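Local atomic coordinates of PHOX (Pseudomonas fluorescens, PDB entry 4A9V), a protein that acts as an alkaline phosphatase, hydrolysing phosphate esters with a complex iron-calcium cofactor held by a beta-propeller fold. Residues K170-T175 against P240-R245; E194-C199 against K214-S219; F200-A205 against R233-K238; L267-H272 against L368-L373. All coordinates share one frame; numbering follows the deposited sequence.

Contact 1. Residues K170-T175 against P240-R245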
loop_
_atom_site.group_PDB
_atom_site.type_symbol
_atom_site.label_atom_id
_atom_site.label_comp_id
_atom_site.label_asym_id
_atom_site.label_seq_id
_atom_site.Cartn_x
_atom_site.Cartn_y
_atom_site.Cartn_z
ATOM N N LYS A 170 20.231 -15.597 -1.518
ATOM C CA LYS A 170 19.525 -15.505 -0.239
ATOM C C LYS A 170 19.753 -14.206 0.516
ATOM O O LYS A 170 19.181 -14.017 1.591
ATOM C CB LYS A 170 19.870 -16.690 0.653
ATOM C CG LYS A 170 19.419 -18.013 0.059
ATOM C CD LYS A 170 19.573 -19.170 1.026
ATOM C CE LYS A 170 19.106 -20.465 0.380
ATOM N NZ LYS A 170 19.090 -21.602 1.339
ATOM N N LYS A 171 20.530 -13.301 -0.066
ATOM C CA LYS A 171 20.838 -12.032 0.577
ATOM C C LYS A 171 20.647 -10.895 -0.406
ATOM O O LYS A 171 21.346 -10.817 -1.404
ATOM C CB LYS A 171 22.278 -12.035 1.088
ATOM C CG LYS A 171 22.513 -13.007 2.229
ATOM C CD LYS A 171 23.934 -12.903 2.753
ATOM C CE LYS A 171 24.162 -13.824 3.938
ATOM N NZ LYS A 171 25.510 -13.607 4.530
ATOM N N VAL A 172 19.828 -9.927 -0.030
ATOM C CA VAL A 172 19.469 -8.859 -0.942
ATOM C C VAL A 172 19.645 -7.516 -0.245
ATOM O O VAL A 172 19.395 -7.391 0.949
ATOM C CB VAL A 172 18.024 -9.043 -1.472
ATOM C CG1 VAL A 172 17.030 -9.196 -0.335
ATOM C CG2 VAL A 172 17.620 -7.910 -2.412
ATOM N N LEU A 173 20.099 -6.523 -0.998
ATOM C CA LEU A 173 20.160 -5.157 -0.503
ATOM C C LEU A 173 18.833 -4.458 -0.746
ATOM O O LEU A 173 18.404 -4.251 -1.885
ATOM C CB LEU A 173 21.288 -4.380 -1.166
ATOM C CG LEU A 173 22.698 -4.898 -0.891
ATOM C CD1 LEU A 173 23.715 -3.984 -1.546
ATOM C CD2 LEU A 173 22.962 -5.029 0.601
ATOM N N GLY A 174 18.208 -4.060 0.349
ATOM C CA GLY A 174 17.137 -3.088 0.295
ATOM C C GLY A 174 15.744 -3.649 0.167
ATOM O O GLY A 174 15.515 -4.726 -0.400
ATOM N N THR A 175 14.813 -2.873 0.706
ATOM C CA THR A 175 13.436 -2.854 0.280
ATOM C C THR A 175 13.105 -1.399 -0.033
ATOM O O THR A 175 13.614 -0.489 0.632
ATOM C CB THR A 175 12.524 -3.444 1.383
ATOM O OG1 THR A 175 11.180 -3.528 0.924
ATOM C CG2 THR A 175 12.560 -2.625 2.660
ATOM N N PRO A 240 20.758 -8.229 -14.419
ATOM C CA PRO A 240 19.343 -8.430 -14.720
ATOM C C PRO A 240 18.568 -9.187 -13.645
ATOM O O PRO A 240 17.383 -8.933 -13.451
ATOM C CB PRO A 240 19.374 -9.218 -16.032
ATOM C CG PRO A 240 20.708 -9.880 -16.044
ATOM C CD PRO A 240 21.631 -8.883 -15.406
ATOM N N ASN A 241 19.212 -10.100 -12.927
ATOM C CA ASN A 241 18.480 -10.858 -11.917
ATOM C C ASN A 241 18.164 -10.033 -10.684
ATOM O O ASN A 241 17.333 -10.447 -9.871
ATOM C CB ASN A 241 19.213 -12.125 -11.492
ATOM C CG ASN A 241 19.155 -13.219 -12.538
ATOM O OD1 ASN A 241 18.452 -13.110 -13.546
ATOM N ND2 ASN A 241 19.847 -14.311 -12.269
ATOM N N GLU A 242 18.743 -8.841 -10.558
ATOM C CA GLU A 242 18.339 -7.968 -9.459
ATOM C C GLU A 242 16.853 -7.628 -9.546
ATOM O O GLU A 242 16.201 -7.477 -8.517
ATOM C CB GLU A 242 19.186 -6.695 -9.400
ATOM C CG GLU A 242 18.944 -5.843 -8.156
ATOM C CD GLU A 242 19.432 -6.465 -6.860
ATOM O OE1 GLU A 242 20.085 -7.529 -6.903
ATOM O OE2 GLU A 242 19.161 -5.876 -5.784
ATOM N N LEU A 243 16.297 -7.578 -10.757
ATOM C CA LEU A 243 14.860 -7.331 -10.919
ATOM C C LEU A 243 14.015 -8.376 -10.188
ATOM O O LEU A 243 12.872 -8.107 -9.817
ATOM C CB LEU A 243 14.510 -7.317 -12.411
ATOM C CG LEU A 243 13.183 -6.641 -12.767
ATOM C CD1 LEU A 243 13.290 -5.132 -12.619
ATOM C CD2 LEU A 243 12.730 -7.013 -14.169
ATOM N N ASN A 244 14.541 -9.590 -10.051
ATOM C CA ASN A 244 13.789 -10.683 -9.447
ATOM C C ASN A 244 13.803 -10.655 -7.925
ATOM O O ASN A 244 13.009 -11.344 -7.285
ATOM C CB ASN A 244 14.322 -12.026 -9.929
ATOM C CG ASN A 244 14.174 -12.202 -11.415
ATOM O OD1 ASN A 244 13.248 -11.675 -12.019
ATOM N ND2 ASN A 244 15.105 -12.928 -12.018
ATOM N N ARG A 245 14.697 -9.855 -7.353
ATOM C CA ARG A 245 14.938 -9.840 -5.915
ATOM C C ARG A 245 14.150 -8.719 -5.221
ATOM O O ARG A 245 14.316 -8.486 -4.021
ATOM C CB ARG A 245 16.440 -9.738 -5.653
ATOM C CG ARG A 245 17.168 -11.028 -6.034
ATOM C CD ARG A 245 18.538 -10.809 -6.646
ATOM N NE ARG A 245 19.443 -10.064 -5.775
ATOM C CZ ARG A 245 20.121 -10.598 -4.768
ATOM N NH1 ARG A 245 20.026 -11.893 -4.508
ATOM N NH2 ARG A 245 20.898 -9.832 -4.018
HETATM O O HOH W 1 20.729 -6.896 -3.773
#
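Arg245 reaches from the end of the 3-10 turn 240-244 to strand 171-173, where its NH2 donates to Lys171 O at 2.8 Å. That oxygen is tilted out of the guanidinium plane, and the N-H...O angle of 146° shows a bent bond. The arginine chain is kinked twice: chi2 is 143°, away from a staggered value, and chi3 is 58°. It slides past Val172 in the opposite direction, which leaves Val172 CB 3.9 Å above one guanidinium face, toward its rim. Val172 CG2, opposite its backbone N, packs against Arg245 CB at 3.9 Å. The same kinks bring Arg245 NE to Glu242 OE1 in a 2.8 Å salt bridge that meets the carboxylate from above its plane. Water 1 accepts from Leu173 N and Arg245 NH2 and donates to Glu242 OE2 at 2.7 Å. Asp166 gives Arg245 NH1 a second carboxylate. A leucine in place of Arg245 has no guanidinium, which would probably leave Lys171 O short of a donor and the carboxylates of Glu242 and Asp166 without this positive mate. Strand 171-173 is outermost in its sheet, and here Lys171 O and Leu173 N are met by a side chain and a water instead of a further strand.

Contact 2. Residues E194-C199 against K214-S219. With FEO (mu-oxo-diiron), chain S.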
loop_
_atom_site.group_PDB
_atom_site.type_symbol
_atom_site.label_atom_id
_atom_site.label_comp_id
_atom_site.label_asym_id
_atom_site.label_seq_id
_atom_site.Cartn_x
_atom_site.Cartn_y
_atom_site.Cartn_z
ATOM N N GLU A 194 5.948 -2.341 -4.337
ATOM C CA GLU A 194 4.967 -2.112 -5.405
ATOM C C GLU A 194 5.679 -1.747 -6.719
ATOM O O GLU A 194 6.060 -2.638 -7.466
ATOM C CB GLU A 194 3.927 -1.054 -4.986
ATOM C CG GLU A 194 2.832 -0.829 -6.023
ATOM C CD GLU A 194 2.004 0.406 -5.754
ATOM O OE1 GLU A 194 2.543 1.373 -5.172
ATOM O OE2 GLU A 194 0.840 0.433 -6.199
ATOM N N ASN A 195 5.966 -0.469 -6.956
ATOM C CA ASN A 195 6.510 -0.035 -8.250
ATOM C C ASN A 195 8.033 -0.147 -8.315
ATOM O O ASN A 195 8.744 0.757 -8.781
ATOM C CB ASN A 195 6.042 1.377 -8.568
ATOM C CG ASN A 195 4.565 1.421 -8.886
ATOM O OD1 ASN A 195 4.092 0.678 -9.749
ATOM N ND2 ASN A 195 3.814 2.200 -8.129
ATOM N N PHE A 196 8.522 -1.315 -7.926
ATOM C CA PHE A 196 9.955 -1.555 -7.852
ATOM C C PHE A 196 10.619 -1.474 -9.222
ATOM O O PHE A 196 11.772 -1.071 -9.337
ATOM C CB PHE A 196 10.252 -2.907 -7.190
ATOM C CG PHE A 196 9.842 -4.097 -8.013
ATOM C CD1 PHE A 196 8.547 -4.584 -7.982
ATOM C CD2 PHE A 196 10.775 -4.764 -8.782
ATOM C CE1 PHE A 196 8.185 -5.673 -8.754
ATOM C CE2 PHE A 196 10.417 -5.846 -9.558
ATOM C CZ PHE A 196 9.125 -6.315 -9.536
ATOM N N THR A 197 9.891 -1.867 -10.261
ATOM C CA THR A 197 10.434 -1.901 -11.613
ATOM C C THR A 197 10.812 -0.514 -12.112
ATOM O O THR A 197 11.699 -0.390 -12.954
ATOM C CB THR A 197 9.431 -2.532 -12.594
ATOM O OG1 THR A 197 8.173 -1.863 -12.476
ATOM C CG2 THR A 197 9.229 -4.004 -12.294
ATOM N N ASP A 198 10.161 0.522 -11.584
ATOM C CA ASP A 198 10.430 1.907 -11.989
ATOM C C ASP A 198 11.900 2.261 -11.801
ATOM O O ASP A 198 12.414 3.169 -12.458
ATOM C CB ASP A 198 9.598 2.877 -11.147
ATOM C CG ASP A 198 8.114 2.816 -11.450
ATOM O OD1 ASP A 198 7.683 1.984 -12.277
ATOM O OD2 ASP A 198 7.373 3.619 -10.843
ATOM N N CYS A 199 12.531 1.622 -10.820
ATOM C CA CYS A 199 13.865 1.991 -10.358
ATOM C C CYS A 199 14.979 1.411 -11.215
ATOM O O CYS A 199 16.142 1.736 -11.003
ATOM C CB CYS A 199 14.040 1.528 -8.915
ATOM S SG CYS A 199 12.882 2.289 -7.771
ATOM N N LYS A 214 9.222 -8.037 -19.567
ATOM C CA LYS A 214 8.254 -7.149 -20.194
ATOM C C LYS A 214 6.922 -7.130 -19.447
ATOM O O LYS A 214 6.324 -6.072 -19.278
ATOM C CB LYS A 214 8.045 -7.539 -21.656
ATOM C CG LYS A 214 9.222 -7.162 -22.533
ATOM C CD LYS A 214 8.978 -7.485 -23.989
ATOM C CE LYS A 214 10.124 -6.973 -24.836
ATOM N NZ LYS A 214 9.957 -7.364 -26.253
ATOM N N ARG A 215 6.477 -8.284 -18.959
ATOM C CA ARG A 215 5.197 -8.351 -18.260
ATOM C C ARG A 215 5.233 -7.536 -16.966
ATOM O O ARG A 215 4.201 -7.035 -16.513
ATOM C CB ARG A 215 4.811 -9.811 -17.982
ATOM C CG ARG A 215 3.584 -9.993 -17.101
ATOM C CD ARG A 215 2.310 -9.405 -17.703
ATOM N NE ARG A 215 1.141 -9.632 -16.848
ATOM C CZ ARG A 215 0.459 -10.772 -16.798
ATOM N NH1 ARG A 215 0.763 -11.763 -17.625
ATOM N NH2 ARG A 215 -0.555 -10.905 -15.961
ATOM N N TYR A 216 6.409 -7.424 -16.356
ATOM C CA TYR A 216 6.552 -6.648 -15.138
ATOM C C TYR A 216 6.877 -5.179 -15.407
ATOM O O TYR A 216 6.824 -4.363 -14.492
ATOM C CB TYR A 216 7.576 -7.304 -14.209
ATOM C CG TYR A 216 7.016 -8.502 -13.461
ATOM C CD1 TYR A 216 6.737 -9.696 -14.114
ATOM C CD2 TYR A 216 6.692 -8.407 -12.119
ATOM C CE1 TYR A 216 6.174 -10.765 -13.436
ATOM C CE2 TYR A 216 6.131 -9.470 -11.433
ATOM C CZ TYR A 216 5.876 -10.651 -12.096
ATOM O OH TYR A 216 5.294 -11.725 -11.462
ATOM N N GLY A 217 7.115 -4.823 -16.667
ATOM C CA GLY A 217 7.073 -3.425 -17.081
ATOM C C GLY A 217 8.393 -2.678 -16.964
ATOM O O GLY A 217 8.411 -1.450 -16.990
ATOM N N VAL A 218 9.505 -3.400 -16.920
ATOM C CA VAL A 218 10.815 -2.749 -16.890
ATOM C C VAL A 218 11.114 -2.063 -18.220
ATOM O O VAL A 218 10.647 -2.507 -19.267
ATOM C CB VAL A 218 11.928 -3.755 -16.521
ATOM C CG1 VAL A 218 12.138 -4.768 -17.630
ATOM C CG2 VAL A 218 13.219 -3.048 -16.152
ATOM N N SER A 219 11.852 -0.953 -18.162
ATOM C CA SER A 219 12.308 -0.247 -19.350
ATOM C C SER A 219 13.775 0.115 -19.183
ATOM O O SER A 219 14.276 0.219 -18.068
ATOM C CB SER A 219 11.498 1.034 -19.559
ATOM O OG SER A 219 11.850 2.013 -18.593
HETATM FE FE1 FEO S . 1.739 2.765 -3.913
HETATM FE FE2 FEO S . -0.912 1.406 -5.699
HETATM O O FEO S . -0.086 2.766 -4.605
HETATM O O HOH W 2 12.150 0.292 -15.578
HETATM O O HOH W 3 8.213 0.162 -14.309
HETATM O O HOH W 4 0.978 4.333 -2.638
HETATM O O HOH W 5 1.909 4.310 -5.567
#
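Thr197 points a methyl at a helix-end carbonyl: CG2 lies 3.3 Å from Tyr216 O, just where helix 211-216 stops in a Schellman motif. Gly217, with a positive phi of 90°, makes the turn there, and its N bonds weakly back to Lys214 O. Thr197 OG1 sits between its backbone N and carbonyl carbon (chi1 53°), and that leaves CG2 lying 3.5 Å above the Phe196 ring, offset toward the rim. Phe196 in turn brings its edge to the tyrosine, CZ to Tyr216 CD2 at 4.1 Å, and the two aromatic side chains cross obliquely. Lys271 binds both Thr197 OG1 and Tyr216 O, so one ammonium group pins the 3-10 segment 196-199 to the end of the helix. Water 3 lies 2.7 Å from Thr197 OG1 and donates to Asp198 OD1 and Gly217 O. Water 2 accepts from Ser219 N at 2.9 Å and meets Thr197 O. At the other end of segment 194-199 the chain enters the cofactor site, completed by Asp69, Glu90, Cys179, Glu273, Asp292 and Glu387. There the extended Glu194 bridges the mu-oxo-diiron group, OE1 to FE1 at 2.0 Å and OE2 to FE2 at 2.1 Å.

Contact 3. Residues F200-A205 against R233-K238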
loop_
_atom_site.group_PDB
_atom_site.type_symbol
_atom_site.label_atom_id
_atom_site.label_comp_id
_atom_site.label_asym_id
_atom_site.label_seq_id
_atom_site.Cartn_x
_atom_site.Cartn_y
_atom_site.Cartn_z
ATOM N N PHE A 200 14.630 0.505 -12.126
ATOM C CA PHE A 200 15.620 -0.177 -12.951
ATOM C C PHE A 200 15.674 0.436 -14.341
ATOM O O PHE A 200 14.691 0.974 -14.839
ATOM C CB PHE A 200 15.279 -1.663 -13.039
ATOM C CG PHE A 200 15.457 -2.395 -11.737
ATOM C CD1 PHE A 200 14.489 -2.325 -10.744
ATOM C CD2 PHE A 200 16.631 -3.084 -11.470
ATOM C CE1 PHE A 200 14.697 -2.922 -9.516
ATOM C CE2 PHE A 200 16.845 -3.685 -10.244
ATOM C CZ PHE A 200 15.880 -3.589 -9.258
ATOM N N GLY A 201 16.853 0.402 -14.937
ATOM C CA GLY A 201 17.016 0.812 -16.323
ATOM C C GLY A 201 18.138 0.018 -16.944
ATOM O O GLY A 201 18.506 -1.032 -16.425
ATOM N N SER A 202 18.694 0.511 -18.042
ATOM C CA SER A 202 19.849 -0.126 -18.625
ATOM C C SER A 202 20.744 0.918 -19.258
ATOM O O SER A 202 20.264 1.912 -19.810
ATOM C CB SER A 202 19.432 -1.149 -19.680
ATOM O OG SER A 202 20.581 -1.733 -20.270
ATOM N N SER A 203 22.047 0.673 -19.196
ATOM C CA SER A 203 23.008 1.486 -19.924
ATOM C C SER A 203 22.911 1.272 -21.432
ATOM O O SER A 203 23.459 2.052 -22.197
ATOM C CB SER A 203 24.426 1.202 -19.429
ATOM O OG SER A 203 24.685 -0.185 -19.328
ATOM N N ASN A 204 22.221 0.216 -21.851
ATOM C CA ASN A 204 21.911 -0.015 -23.260
ATOM C C ASN A 204 20.483 0.414 -23.579
ATOM O O ASN A 204 19.527 -0.234 -23.159
ATOM C CB ASN A 204 22.086 -1.501 -23.567
ATOM C CG ASN A 204 21.790 -1.850 -25.013
ATOM O OD1 ASN A 204 21.498 -0.981 -25.838
ATOM N ND2 ASN A 204 21.793 -3.141 -25.309
ATOM N N ALA A 205 20.334 1.533 -24.277
ATOM C CA ALA A 205 19.008 2.067 -24.565
ATOM C C ALA A 205 18.169 1.089 -25.389
ATOM O O ALA A 205 16.940 1.177 -25.393
ATOM C CB ALA A 205 19.118 3.402 -25.282
ATOM N N ARG A 233 23.815 -1.681 -9.678
ATOM C CA ARG A 233 22.873 -2.675 -9.186
ATOM C C ARG A 233 21.539 -2.580 -9.936
ATOM O O ARG A 233 20.825 -3.568 -10.072
ATOM C CB ARG A 233 22.668 -2.500 -7.681
ATOM C CG ARG A 233 21.792 -3.569 -7.046
ATOM C CD ARG A 233 21.971 -3.654 -5.540
ATOM N NE ARG A 233 21.484 -2.470 -4.839
ATOM C CZ ARG A 233 20.368 -2.442 -4.118
ATOM N NH1 ARG A 233 19.424 -3.352 -4.318
ATOM N NH2 ARG A 233 20.186 -1.488 -3.219
ATOM N N PHE A 234 21.225 -1.380 -10.408
ATOM C CA PHE A 234 19.963 -1.089 -11.076
ATOM C C PHE A 234 20.073 -1.087 -12.603
ATOM O O PHE A 234 19.097 -0.782 -13.300
ATOM C CB PHE A 234 19.430 0.253 -10.573
ATOM C CG PHE A 234 19.075 0.237 -9.108
ATOM C CD1 PHE A 234 17.899 -0.342 -8.678
ATOM C CD2 PHE A 234 20.016 0.576 -8.153
ATOM C CE1 PHE A 234 17.648 -0.527 -7.332
ATOM C CE2 PHE A 234 19.773 0.396 -6.800
ATOM C CZ PHE A 234 18.594 -0.178 -6.392
ATOM N N ASP A 235 21.264 -1.421 -13.111
ATOM C CA ASP A 235 21.526 -1.493 -14.548
ATOM C C ASP A 235 21.312 -2.915 -15.047
ATOM O O ASP A 235 22.106 -3.818 -14.759
ATOM C CB ASP A 235 22.961 -1.043 -14.815
ATOM C CG ASP A 235 23.324 -1.048 -16.292
ATOM O OD1 ASP A 235 22.488 -1.460 -17.131
ATOM O OD2 ASP A 235 24.444 -0.596 -16.604
ATOM N N MET A 236 20.206 -3.112 -15.760
ATOM C CA MET A 236 19.818 -4.431 -16.250
ATOM C C MET A 236 20.795 -5.037 -17.255
ATOM O O MET A 236 20.755 -6.245 -17.484
ATOM C CB MET A 236 18.426 -4.368 -16.875
ATOM C CG MET A 236 17.327 -4.045 -15.883
ATOM S SD MET A 236 16.957 -5.448 -14.813
ATOM C CE MET A 236 16.238 -6.606 -15.974
ATOM N N ALA A 237 21.664 -4.220 -17.848
ATOM C CA ALA A 237 22.705 -4.746 -18.734
ATOM C C ALA A 237 23.722 -5.548 -17.925
ATOM O O ALA A 237 24.476 -6.341 -18.489
ATOM C CB ALA A 237 23.393 -3.618 -19.494
ATOM N N LYS A 238 23.865 -5.198 -16.649
ATOM C CA LYS A 238 24.887 -5.786 -15.784
ATOM C C LYS A 238 24.306 -6.785 -14.782
ATOM O O LYS A 238 24.936 -7.796 -14.471
ATOM C CB LYS A 238 25.641 -4.680 -15.041
ATOM C CG LYS A 238 26.405 -3.747 -15.963
ATOM C CD LYS A 238 27.085 -2.609 -15.216
ATOM C CE LYS A 238 28.122 -1.908 -16.084
ATOM N NZ LYS A 238 28.862 -0.857 -15.331
#
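Phe200 lays one face of its ring against Phe234, whose CD1 stands 3.8 Å above the plane near the rim; the ring planes are inclined at 52°. Met236 SD adds an oblique Met-aromatic contact at Phe200 CD2. At Gly201 the two backbones form a single beta bridge: Gly201 N donates to Phe234 O at 3.0 Å, and Met236 N returns a nearly straight bond (175°) to Gly201 O at 2.8 Å. Ser202 OG touches Ala237 CB and accepts from Asn204 N, closing an ST turn; Gln207 is a further partner of this hydroxyl. Asp235 holds CG anti to its backbone N (chi1 -179°), from where the carboxylate meets Ser203 twice. Ser203 N donates to Asp235 OD1 at 3.0 Å. Ser203 OG donates to the syn lone pair of Asp235 OD2 at 2.8 Å. Ala237 N reaches the same OD1 from the other face of the carboxylate, forming an Asx turn. An alanine at Asp235 would probably leave Ser203 N and OG without their acceptor and undo the Asx turn to Ala237 N. Both segments belong to the long excursion between the paired strands 189-193 and 249-252, one lying before helix 211-216 and the other after it.

Contact 4. Residues L267-H272 against L368-L373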
loop_
_atom_site.group_PDB
_atom_site.type_symbol
_atom_site.label_atom_id
_atom_site.label_comp_id
_atom_site.label_asym_id
_atom_site.label_seq_id
_atom_site.Cartn_x
_atom_site.Cartn_y
_atom_site.Cartn_z
ATOM N N LEU A 267 4.663 -15.732 -0.974
ATOM C CA LEU A 267 3.535 -14.835 -1.218
ATOM C C LEU A 267 3.566 -14.224 -2.623
ATOM O O LEU A 267 2.636 -13.516 -3.007
ATOM C CB LEU A 267 3.471 -13.736 -0.147
ATOM C CG LEU A 267 2.790 -14.116 1.172
ATOM C CD1 LEU A 267 3.469 -15.289 1.873
ATOM C CD2 LEU A 267 2.732 -12.905 2.095
ATOM N N GLY A 268 4.561 -14.598 -3.426
ATOM C CA GLY A 268 4.576 -14.243 -4.842
ATOM C C GLY A 268 5.204 -12.889 -5.134
ATOM O O GLY A 268 5.283 -12.027 -4.250
ATOM N N ARG A 269 5.646 -12.717 -6.376
ATOM C CA ARG A 269 6.280 -11.483 -6.828
ATOM C C ARG A 269 5.359 -10.756 -7.800
ATOM O O ARG A 269 4.925 -11.330 -8.803
ATOM C CB ARG A 269 7.618 -11.794 -7.512
ATOM C CG ARG A 269 8.275 -10.584 -8.148
ATOM C CD ARG A 269 9.699 -10.908 -8.550
ATOM N NE ARG A 269 10.264 -9.914 -9.455
ATOM C CZ ARG A 269 10.120 -9.924 -10.775
ATOM N NH1 ARG A 269 9.396 -10.856 -11.373
ATOM N NH2 ARG A 269 10.649 -8.948 -11.493
ATOM N N PHE A 270 5.050 -9.505 -7.481
ATOM C CA PHE A 270 4.202 -8.632 -8.285
ATOM C C PHE A 270 4.247 -7.251 -7.619
ATOM O O PHE A 270 5.104 -7.014 -6.765
ATOM C CB PHE A 270 2.763 -9.195 -8.488
ATOM C CG PHE A 270 2.063 -9.648 -7.223
ATOM C CD1 PHE A 270 1.275 -8.769 -6.494
ATOM C CD2 PHE A 270 1.998 -10.999 -6.908
ATOM C CE1 PHE A 270 0.520 -9.212 -5.425
ATOM C CE2 PHE A 270 1.246 -11.446 -5.845
ATOM C CZ PHE A 270 0.483 -10.560 -5.122
ATOM N N LYS A 271 3.445 -6.309 -8.098
ATOM C CA LYS A 271 3.503 -4.948 -7.585
ATOM C C LYS A 271 2.541 -4.816 -6.397
ATOM O O LYS A 271 1.394 -4.383 -6.527
ATOM C CB LYS A 271 3.250 -3.942 -8.710
ATOM C CG LYS A 271 4.304 -4.074 -9.786
ATOM C CD LYS A 271 4.242 -3.024 -10.876
ATOM C CE LYS A 271 5.226 -3.383 -11.976
ATOM N NZ LYS A 271 5.181 -2.442 -13.125
ATOM N N HIS A 272 2.993 -5.344 -5.263
ATOM C CA HIS A 272 2.151 -5.501 -4.080
ATOM C C HIS A 272 1.715 -4.167 -3.531
ATOM O O HIS A 272 2.560 -3.337 -3.195
ATOM C CB HIS A 272 2.937 -6.210 -2.984
ATOM C CG HIS A 272 3.219 -7.658 -3.258
ATOM N ND1 HIS A 272 2.366 -8.638 -2.881
ATOM C CD2 HIS A 272 4.318 -8.287 -3.817
ATOM C CE1 HIS A 272 2.891 -9.829 -3.198
ATOM N NE2 HIS A 272 4.078 -9.620 -3.770
ATOM N N LEU A 368 6.437 -18.512 -8.525
ATOM C CA LEU A 368 6.341 -17.399 -7.583
ATOM C C LEU A 368 7.026 -16.134 -8.112
ATOM O O LEU A 368 6.468 -15.037 -8.039
ATOM C CB LEU A 368 6.943 -17.812 -6.239
ATOM C CG LEU A 368 6.199 -18.955 -5.545
ATOM C CD1 LEU A 368 7.049 -19.515 -4.417
ATOM C CD2 LEU A 368 4.841 -18.497 -5.049
ATOM N N ILE A 369 8.216 -16.287 -8.683
ATOM C CA ILE A 369 8.951 -15.157 -9.241
ATOM C C ILE A 369 8.152 -14.531 -10.389
ATOM O O ILE A 369 8.157 -13.314 -10.573
ATOM C CB ILE A 369 10.356 -15.603 -9.701
ATOM C CG1 ILE A 369 11.183 -16.099 -8.508
ATOM C CG2 ILE A 369 11.081 -14.470 -10.412
ATOM C CD1 ILE A 369 12.408 -16.899 -8.901
ATOM N N HIS A 370 7.465 -15.381 -11.148
ATOM C CA HIS A 370 6.660 -14.961 -12.289
ATOM C C HIS A 370 5.195 -15.209 -12.043
ATOM O O HIS A 370 4.452 -15.614 -12.940
ATOM C CB HIS A 370 7.136 -15.679 -13.544
ATOM C CG HIS A 370 8.542 -15.323 -13.923
ATOM N ND1 HIS A 370 9.342 -16.145 -14.628
ATOM C CD2 HIS A 370 9.272 -14.160 -13.699
ATOM C CE1 HIS A 370 10.530 -15.543 -14.831
ATOM N NE2 HIS A 370 10.487 -14.333 -14.253
ATOM N N ALA A 371 4.728 -14.821 -10.862
ATOM C CA ALA A 371 3.348 -15.064 -10.467
ATOM C C ALA A 371 2.346 -14.458 -11.450
ATOM O O ALA A 371 1.296 -15.044 -11.689
ATOM C CB ALA A 371 3.108 -14.546 -9.067
ATOM N N ARG A 372 2.647 -13.285 -12.009
ATOM C CA ARG A 372 1.732 -12.672 -12.967
ATOM C C ARG A 372 1.486 -13.615 -14.142
ATOM O O ARG A 372 0.365 -13.715 -14.645
ATOM C CB ARG A 372 2.304 -11.354 -13.491
ATOM C CG ARG A 372 2.201 -10.187 -12.525
ATOM C CD ARG A 372 2.662 -8.896 -13.181
ATOM N NE ARG A 372 2.330 -7.744 -12.367
ATOM C CZ ARG A 372 2.498 -6.488 -12.747
ATOM N NH1 ARG A 372 3.100 -6.197 -13.896
ATOM N NH2 ARG A 372 2.025 -5.519 -11.985
ATOM N N LEU A 373 2.559 -14.196 -14.667
ATOM C CA LEU A 373 2.463 -15.079 -15.819
ATOM C C LEU A 373 1.697 -16.343 -15.466
ATOM O O LEU A 373 0.917 -16.842 -16.262
ATOM C CB LEU A 373 3.855 -15.437 -16.341
ATOM C CG LEU A 373 4.582 -14.280 -17.019
ATOM C CD1 LEU A 373 5.965 -14.732 -17.461
ATOM C CD2 LEU A 373 3.796 -13.770 -18.216
#
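Leu368 O, in the last turn of helix 364-369, takes a bond from Arg269 N at 3.0 Å and a weak one from Ala371 N at 3.3 Å. One residue on, Ile369 O receives Arg269 NH1 at 2.9 Å, almost in the guanidinium plane. With CG opposite the backbone N (chi1 174°) and the chain extended to NE, Arg269 runs over this carbonyl, so backbone and side chain of one residue satisfy two successive carbonyls. His370 leaves helical geometry here and is also the N-cap position of helix 371-377. Ala371 CB packs at the edge of the Phe270 ring, 4.3 Å from CD2. That ring is backed by His272, whose NE2 donates to Gly268 O at 2.7 Å. Lys271 and Arg372 cross, Lys271 CG lying 3.5 Å from Arg372 NH2; Glu293 forms salt bridges with both, which probably offsets their like charges. Lys271 NZ also bonds to Tyr216 O, and Asp291 binds Arg372. Gly268 CA lies near Ala371 CB; its positive phi (87°), and the crowding a side chain would meet at Phe270, suit a glycine. Segment 267-272, within the loop between strands 262-264 and 276-279, thus meets the junction of two helices, with helix 211-216 alongside: Tyr216 OH bonds to Arg269 O and Arg372 N.

How the contacts relate
All four contacts are largely buried, but contacts 2 and 4 lie deepest, their centres about 16 Å from the centre of the chain, while the centre of contact 3 is about 27 Å from it; contacts 1 and 3 each include two exposed residues. Contacts 2 and 3 share the excursion between strands 189-193 and 249-252, and their segments alternate along the chain; contact 1 uses its last part. Contact 1 joins to contact 3 through the Glu242-Arg233 salt bridge and to contact 4 through Leu243 O and Arg269 NH2. Chemistry follows place: the cofactor ligand belongs to contact 2, charged groups gather in contacts 1 and 4, and contact 3 combines a backbone bridge with aromatic packing and a carboxylate-serine pair.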